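Local coordinates for FG41 Malonate Semialdehyde Decarboxylase (Coryneform bacterium, PDB 3MJZ), which belongs to the tautomerase superfamily, whose members are built from beta-alpha-beta units, and assembles here as a trimer, at residues A[50-55]-A[65-70]; A[2-7]-A[69-74]. All coordinates share one frame; numbering follows the deposited sequence.

Interaction 1: residues A[50-55]-A[65-70]; sequences IIAEDA and VVIIHV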
loop_
_atom_site.group_PDB
_atom_site.type_symbol
_atom_site.label_atom_id
_atom_site.label_comp_id
_atom_site.label_asym_id
_atom_site.label_seq_id
_atom_site.Cartn_x
_atom_site.Cartn_y
_atom_site.Cartn_z
ATOM N N ILE A 50 4.323 -1.768 14.360
ATOM C CA ILE A 50 3.645 -2.893 13.717
ATOM C C ILE A 50 2.935 -3.704 14.797
ATOM O O ILE A 50 3.571 -4.167 15.758
ATOM C CB ILE A 50 4.618 -3.810 12.939
ATOM C CG1 ILE A 50 5.214 -3.081 11.751
ATOM C CG2 ILE A 50 3.912 -5.059 12.435
ATOM C CD1 ILE A 50 6.194 -3.933 10.990
ATOM N N ILE A 51 1.621 -3.847 14.635
ATOM C CA ILE A 51 0.752 -4.565 15.576
ATOM C C ILE A 51 0.007 -5.651 14.797
ATOM O O ILE A 51 -0.938 -5.356 14.053
ATOM C CB ILE A 51 -0.288 -3.633 16.289
ATOM C CG1 ILE A 51 0.387 -2.387 16.879
ATOM C CG2 ILE A 51 -1.030 -4.411 17.388
ATOM C CD1 ILE A 51 -0.518 -1.166 17.005
ATOM N N ALA A 52 0.459 -6.894 14.963
ATOM C CA ALA A 52 -0.088 -8.048 14.283
ATOM C C ALA A 52 -0.402 -9.130 15.301
ATOM O O ALA A 52 0.489 -9.618 15.990
ATOM C CB ALA A 52 0.905 -8.556 13.251
ATOM N N GLU A 53 -1.673 -9.491 15.414
ATOM C CA GLU A 53 -2.103 -10.529 16.341
ATOM C C GLU A 53 -2.477 -11.797 15.562
ATOM O O GLU A 53 -1.989 -12.011 14.446
ATOM C CB GLU A 53 -3.256 -10.008 17.219
ATOM C CG GLU A 53 -2.777 -9.056 18.332
ATOM C CD GLU A 53 -3.870 -8.174 18.949
ATOM O OE1 GLU A 53 -5.062 -8.550 18.986
ATOM O OE2 GLU A 53 -3.525 -7.083 19.423
ATOM N N ASP A 54 -3.345 -12.636 16.128
ATOM C CA ASP A 54 -3.606 -13.952 15.545
ATOM C C ASP A 54 -5.029 -14.164 15.022
ATOM O O ASP A 54 -5.379 -15.290 14.665
ATOM C CB ASP A 54 -3.308 -15.026 16.587
ATOM C CG ASP A 54 -4.293 -15.014 17.715
ATOM O OD1 ASP A 54 -4.937 -13.969 17.916
ATOM O OD2 ASP A 54 -4.431 -16.043 18.411
ATOM N N ALA A 55 -5.843 -13.106 15.000
ATOM C CA ALA A 55 -7.246 -13.192 14.594
ATOM C C ALA A 55 -7.978 -14.267 15.393
ATOM O O ALA A 55 -9.006 -14.804 14.948
ATOM C CB ALA A 55 -7.387 -13.424 13.069
ATOM N N VAL A 65 7.679 -8.960 13.677
ATOM C CA VAL A 65 6.728 -9.353 12.606
ATOM C C VAL A 65 7.244 -8.947 11.226
ATOM O O VAL A 65 7.895 -7.910 11.087
ATOM C CB VAL A 65 5.329 -8.740 12.822
ATOM C CG1 VAL A 65 4.422 -9.035 11.640
ATOM C CG2 VAL A 65 4.677 -9.269 14.120
ATOM N N VAL A 66 6.994 -9.794 10.226
ATOM C CA VAL A 66 7.315 -9.519 8.812
ATOM C C VAL A 66 6.029 -9.618 7.997
ATOM O O VAL A 66 5.525 -10.715 7.761
ATOM C CB VAL A 66 8.353 -10.513 8.237
ATOM C CG1 VAL A 66 8.685 -10.192 6.779
ATOM C CG2 VAL A 66 9.637 -10.517 9.067
ATOM N N ILE A 67 5.491 -8.469 7.593
ATOM C CA ILE A 67 4.284 -8.408 6.780
ATOM C C ILE A 67 4.679 -8.184 5.318
ATOM O O ILE A 67 5.320 -7.189 4.995
ATOM C CB ILE A 67 3.316 -7.305 7.305
ATOM C CG1 ILE A 67 2.809 -7.680 8.708
ATOM C CG2 ILE A 67 2.126 -7.103 6.366
ATOM C CD1 ILE A 67 2.492 -6.509 9.594
ATOM N N ILE A 68 4.310 -9.142 4.463
ATOM C CA ILE A 68 4.554 -9.112 2.995
ATOM C C ILE A 68 3.217 -8.898 2.268
ATOM O O ILE A 68 2.308 -9.698 2.390
ATOM C CB ILE A 68 5.151 -10.470 2.442
ATOM C CG1 ILE A 68 6.063 -11.180 3.455
ATOM C CG2 ILE A 68 5.850 -10.268 1.124
ATOM C CD1 ILE A 68 7.231 -10.386 3.840
ATOM N N HIS A 69 3.137 -7.811 1.515
ATOM C CA HIS A 69 1.948 -7.384 0.791
ATOM C C HIS A 69 2.299 -7.482 -0.708
ATOM O O HIS A 69 3.149 -6.752 -1.234
ATOM C CB HIS A 69 1.628 -5.950 1.205
ATOM C CG HIS A 69 0.213 -5.518 0.954
ATOM N ND1 HIS A 69 -0.639 -6.169 0.085
ATOM C CD2 HIS A 69 -0.470 -4.447 1.414
ATOM C CE1 HIS A 69 -1.798 -5.544 0.054
ATOM N NE2 HIS A 69 -1.715 -4.485 0.841
ATOM N N VAL A 70 1.674 -8.440 -1.375
ATOM C CA VAL A 70 1.986 -8.747 -2.760
ATOM C C VAL A 70 0.955 -8.076 -3.668
ATOM O O VAL A 70 -0.264 -8.264 -3.512
ATOM C CB VAL A 70 2.033 -10.271 -2.977
ATOM C CG1 VAL A 70 2.386 -10.590 -4.405
ATOM C CG2 VAL A 70 3.050 -10.897 -2.020
#
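Ile-50 and Ile-67 meet through methyl groups, CG2 of the first lying 3.5 Å from CD1 of the second, the two side chains running antiparallel where they overlap. The same Ile-50 CG2 reaches the branch point of Val-65, 4.0 Å from its CB. It can serve both partners because this methyl stands anti to the backbone N (chi1 -66° for CG1), while CG1 and CD1 run off on the other branch. Ala-52, two residues further along the same side of strand 50-52, rests its CB on Val-65, 3.9 Å from CG1 and equally far from CG2, so the small methyl sits against both prongs of the valine; Ile-67 CD1 lies farther from Ala-52 CB, at 4.5 Å. No hydrogen bond crosses the contact. Its attraction is apolar burial, which suits branched aliphatic residues where width is needed and alanine where the backbones come closest, Ala-52 CA lying 7.1 Å from Val-65 CA. Beyond this shell, Asp-54 fixes the turn that follows, accepting hydrogen bonds from backbone N atoms of Gly-56, Gly-58 and Phe-59 and forming a salt bridge with Arg-36 of the second subunit. Strand 50-52 pairs antiparallel with a strand of that subunit, whereas strand 66-73 lies between strands 2-8 and 102-109 of its own chain's sheet.

Interaction 2: residues A[2-7]-A[69-74]; sequences LIRIDL and HVFTQA
Leu-2 and Phe-71 open an antiparallel pairing in the mixed sheet of this tautomerase-family chain, where strand 2-8, helix 13-30 and parallel strand 39-45 form a beta-alpha-beta unit and strand 66-73 flanks the other side of 2-8. Two hydrogen-bonded pairs, Leu-2 with Phe-71 and Arg-4 with His-69, flank the non-hydrogen-bonded pair of Ile-3 and Val-70. Four backbone hydrogen bonds of ordinary length hold the strands, Phe-71 N to Leu-2 O at 2.8 Å among them. Packing is closest on the face bearing Leu-2, Arg-4, His-69 and Phe-71. With CG beside its backbone N (chi1 -67°), the Phe-71 ring leans back along its own strand and sets CZ 3.5 Å above the centre of the His-69 ring. Arg-4, extended from CG to NE, runs its methylenes obliquely past the ring, CD 3.9 Å from Phe-71 CE1; the guanidinium lies beyond, its plane 90° from the ring and its NH1 in a salt bridge with Asp-6 of the third subunit. The reverse face is looser within this pair of strands: Ile-3 CG1 and Val-70 CG2 stay 4.3 Å apart, and beta-branched residues suit the extended backbone there. Beyond Phe-71, 69-74 runs past the start of strand 2-7, and Ala-74 is exposed. Phe-71 CE1 lies at the edge of the guanidinium, 4.1 Å from Arg-4 NE, which is buried without a partner in the model.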
loop_
_atom_site.group_PDB
_atom_site.type_symbol
_atom_site.label_atom_id
_atom_site.label_comp_id
_atom_site.label_asym_id
_atom_site.label_seq_id
_atom_site.Cartn_x
_atom_site.Cartn_y
_atom_site.Cartn_z
ATOM N N LEU A 2 4.774 -6.027 -7.377
ATOM C CA LEU A 2 5.400 -5.098 -6.459
ATOM C C LEU A 2 5.144 -5.650 -5.075
ATOM O O LEU A 2 4.004 -5.982 -4.729
ATOM C CB LEU A 2 4.828 -3.672 -6.596
ATOM C CG LEU A 2 5.334 -2.594 -5.600
ATOM C CD1 LEU A 2 6.832 -2.359 -5.632
ATOM C CD2 LEU A 2 4.600 -1.287 -5.780
ATOM N N ILE A 3 6.218 -5.759 -4.291
ATOM C CA ILE A 3 6.163 -6.340 -2.938
ATOM C C ILE A 3 6.589 -5.293 -1.935
ATOM O O ILE A 3 7.661 -4.707 -2.032
ATOM C CB ILE A 3 6.971 -7.666 -2.811
ATOM C CG1 ILE A 3 6.389 -8.724 -3.736
ATOM C CG2 ILE A 3 6.935 -8.235 -1.420
ATOM C CD1 ILE A 3 7.117 -8.788 -4.986
ATOM N N ARG A 4 5.686 -5.017 -1.011
ATOM C CA ARG A 4 5.947 -4.140 0.102
ATOM C C ARG A 4 6.233 -5.053 1.261
ATOM O O ARG A 4 5.319 -5.753 1.763
ATOM C CB ARG A 4 4.716 -3.247 0.398
ATOM C CG ARG A 4 4.430 -2.212 -0.672
ATOM C CD ARG A 4 3.426 -1.138 -0.253
ATOM N NE ARG A 4 3.248 -0.244 -1.392
ATOM C CZ ARG A 4 3.933 0.879 -1.584
ATOM N NH1 ARG A 4 4.817 1.296 -0.684
ATOM N NH2 ARG A 4 3.716 1.601 -2.669
ATOM N N ILE A 5 7.505 -5.084 1.658
ATOM C CA ILE A 5 7.910 -5.852 2.854
ATOM C C ILE A 5 8.062 -4.920 4.038
ATOM O O ILE A 5 8.989 -4.098 4.090
ATOM C CB ILE A 5 9.202 -6.683 2.659
ATOM C CG1 ILE A 5 9.046 -7.648 1.475
ATOM C CG2 ILE A 5 9.522 -7.474 3.909
ATOM C CD1 ILE A 5 9.973 -7.431 0.407
ATOM N N ASP A 6 7.140 -5.046 4.981
ATOM C CA ASP A 6 7.200 -4.247 6.190
ATOM C C ASP A 6 7.687 -5.083 7.378
ATOM O O ASP A 6 7.023 -6.019 7.822
ATOM C CB ASP A 6 5.856 -3.559 6.448
ATOM C CG ASP A 6 5.621 -2.383 5.511
ATOM O OD1 ASP A 6 6.012 -1.260 5.889
ATOM O OD2 ASP A 6 5.032 -2.580 4.403
ATOM N N LEU A 7 8.875 -4.751 7.861
ATOM C CA LEU A 7 9.521 -5.531 8.916
ATOM C C LEU A 7 9.988 -4.613 10.035
ATOM O O LEU A 7 9.640 -3.454 10.032
ATOM C CB LEU A 7 10.640 -6.412 8.352
ATOM C CG LEU A 7 11.804 -5.912 7.505
ATOM C CD1 LEU A 7 12.716 -7.092 7.246
ATOM C CD2 LEU A 7 11.340 -5.385 6.187
ATOM N N HIS A 69 3.137 -7.811 1.515
ATOM C CA HIS A 69 1.948 -7.384 0.791
ATOM C C HIS A 69 2.299 -7.482 -0.708
ATOM O O HIS A 69 3.149 -6.752 -1.234
ATOM C CB HIS A 69 1.628 -5.950 1.205
ATOM C CG HIS A 69 0.213 -5.518 0.954
ATOM N ND1 HIS A 69 -0.639 -6.169 0.085
ATOM C CD2 HIS A 69 -0.470 -4.447 1.414
ATOM C CE1 HIS A 69 -1.798 -5.544 0.054
ATOM N NE2 HIS A 69 -1.715 -4.485 0.841
ATOM N N VAL A 70 1.674 -8.440 -1.375
ATOM C CA VAL A 70 1.986 -8.747 -2.760
ATOM C C VAL A 70 0.955 -8.076 -3.668
ATOM O O VAL A 70 -0.264 -8.264 -3.512
ATOM C CB VAL A 70 2.033 -10.271 -2.977
ATOM C CG1 VAL A 70 2.386 -10.590 -4.405
ATOM C CG2 VAL A 70 3.050 -10.897 -2.020
ATOM N N PHE A 71 1.456 -7.232 -4.566
ATOM C CA PHE A 71 0.623 -6.575 -5.569
ATOM C C PHE A 71 0.927 -7.218 -6.905
ATOM O O PHE A 71 1.997 -7.025 -7.452
ATOM C CB PHE A 71 0.880 -5.065 -5.618
ATOM C CG PHE A 71 0.451 -4.341 -4.383
ATOM C CD1 PHE A 71 1.317 -4.207 -3.306
ATOM C CD2 PHE A 71 -0.810 -3.778 -4.294
ATOM C CE1 PHE A 71 0.932 -3.536 -2.158
ATOM C CE2 PHE A 71 -1.201 -3.099 -3.145
ATOM C CZ PHE A 71 -0.326 -2.981 -2.075
ATOM N N THR A 72 -0.025 -7.984 -7.423
ATOM C CA THR A 72 0.199 -8.745 -8.629
ATOM C C THR A 72 -1.053 -8.755 -9.529
ATOM O O THR A 72 -2.165 -8.410 -9.084
ATOM C CB THR A 72 0.684 -10.177 -8.281
ATOM O OG1 THR A 72 1.269 -10.794 -9.441
ATOM C CG2 THR A 72 -0.464 -11.034 -7.748
ATOM N N GLN A 73 -0.850 -9.129 -10.793
ATOM C CA GLN A 73 -1.924 -9.288 -11.775
ATOM C C GLN A 73 -2.915 -10.364 -11.359
ATOM O O GLN A 73 -2.533 -11.383 -10.772
ATOM C CB GLN A 73 -1.351 -9.632 -13.157
ATOM C CG GLN A 73 -0.385 -8.602 -13.655
ATOM C CD GLN A 73 0.352 -9.026 -14.896
ATOM O OE1 GLN A 73 -0.224 -9.123 -15.985
ATOM N NE2 GLN A 73 1.651 -9.239 -14.751
ATOM N N ALA A 74 -4.188 -10.119 -11.670
ATOM C CA ALA A 74 -5.259 -11.091 -11.465
ATOM C C ALA A 74 -5.006 -12.341 -12.316
ATOM O O ALA A 74 -4.318 -12.269 -13.337
ATOM C CB ALA A 74 -6.597 -10.458 -11.816
#

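In the fold
Strand 66-73 links the contacts: interaction 1 uses Val-65 just before it and Ile-67 near its start, interaction 2 its later half, with His-69 and Val-70 common to the two segments and the contact centres about 13 Å apart. The probable hydrogen bond from Asp-6 N to Ile-67 O, 2.8 Å long, continues the pairing of interaction 2 toward interaction 1. Packing joins them too, Ile-68 CG2 lying 3.4 Å from Ile-3 CG2 and Ile-50 CD1 3.6 Å from Leu-7 O. Both reach the second subunit: 50-52 extends a sheet across the interface, while Asp-6 forms a salt bridge with Arg-4 of that subunit and His-69 meets its Phe-71 edge-to-face.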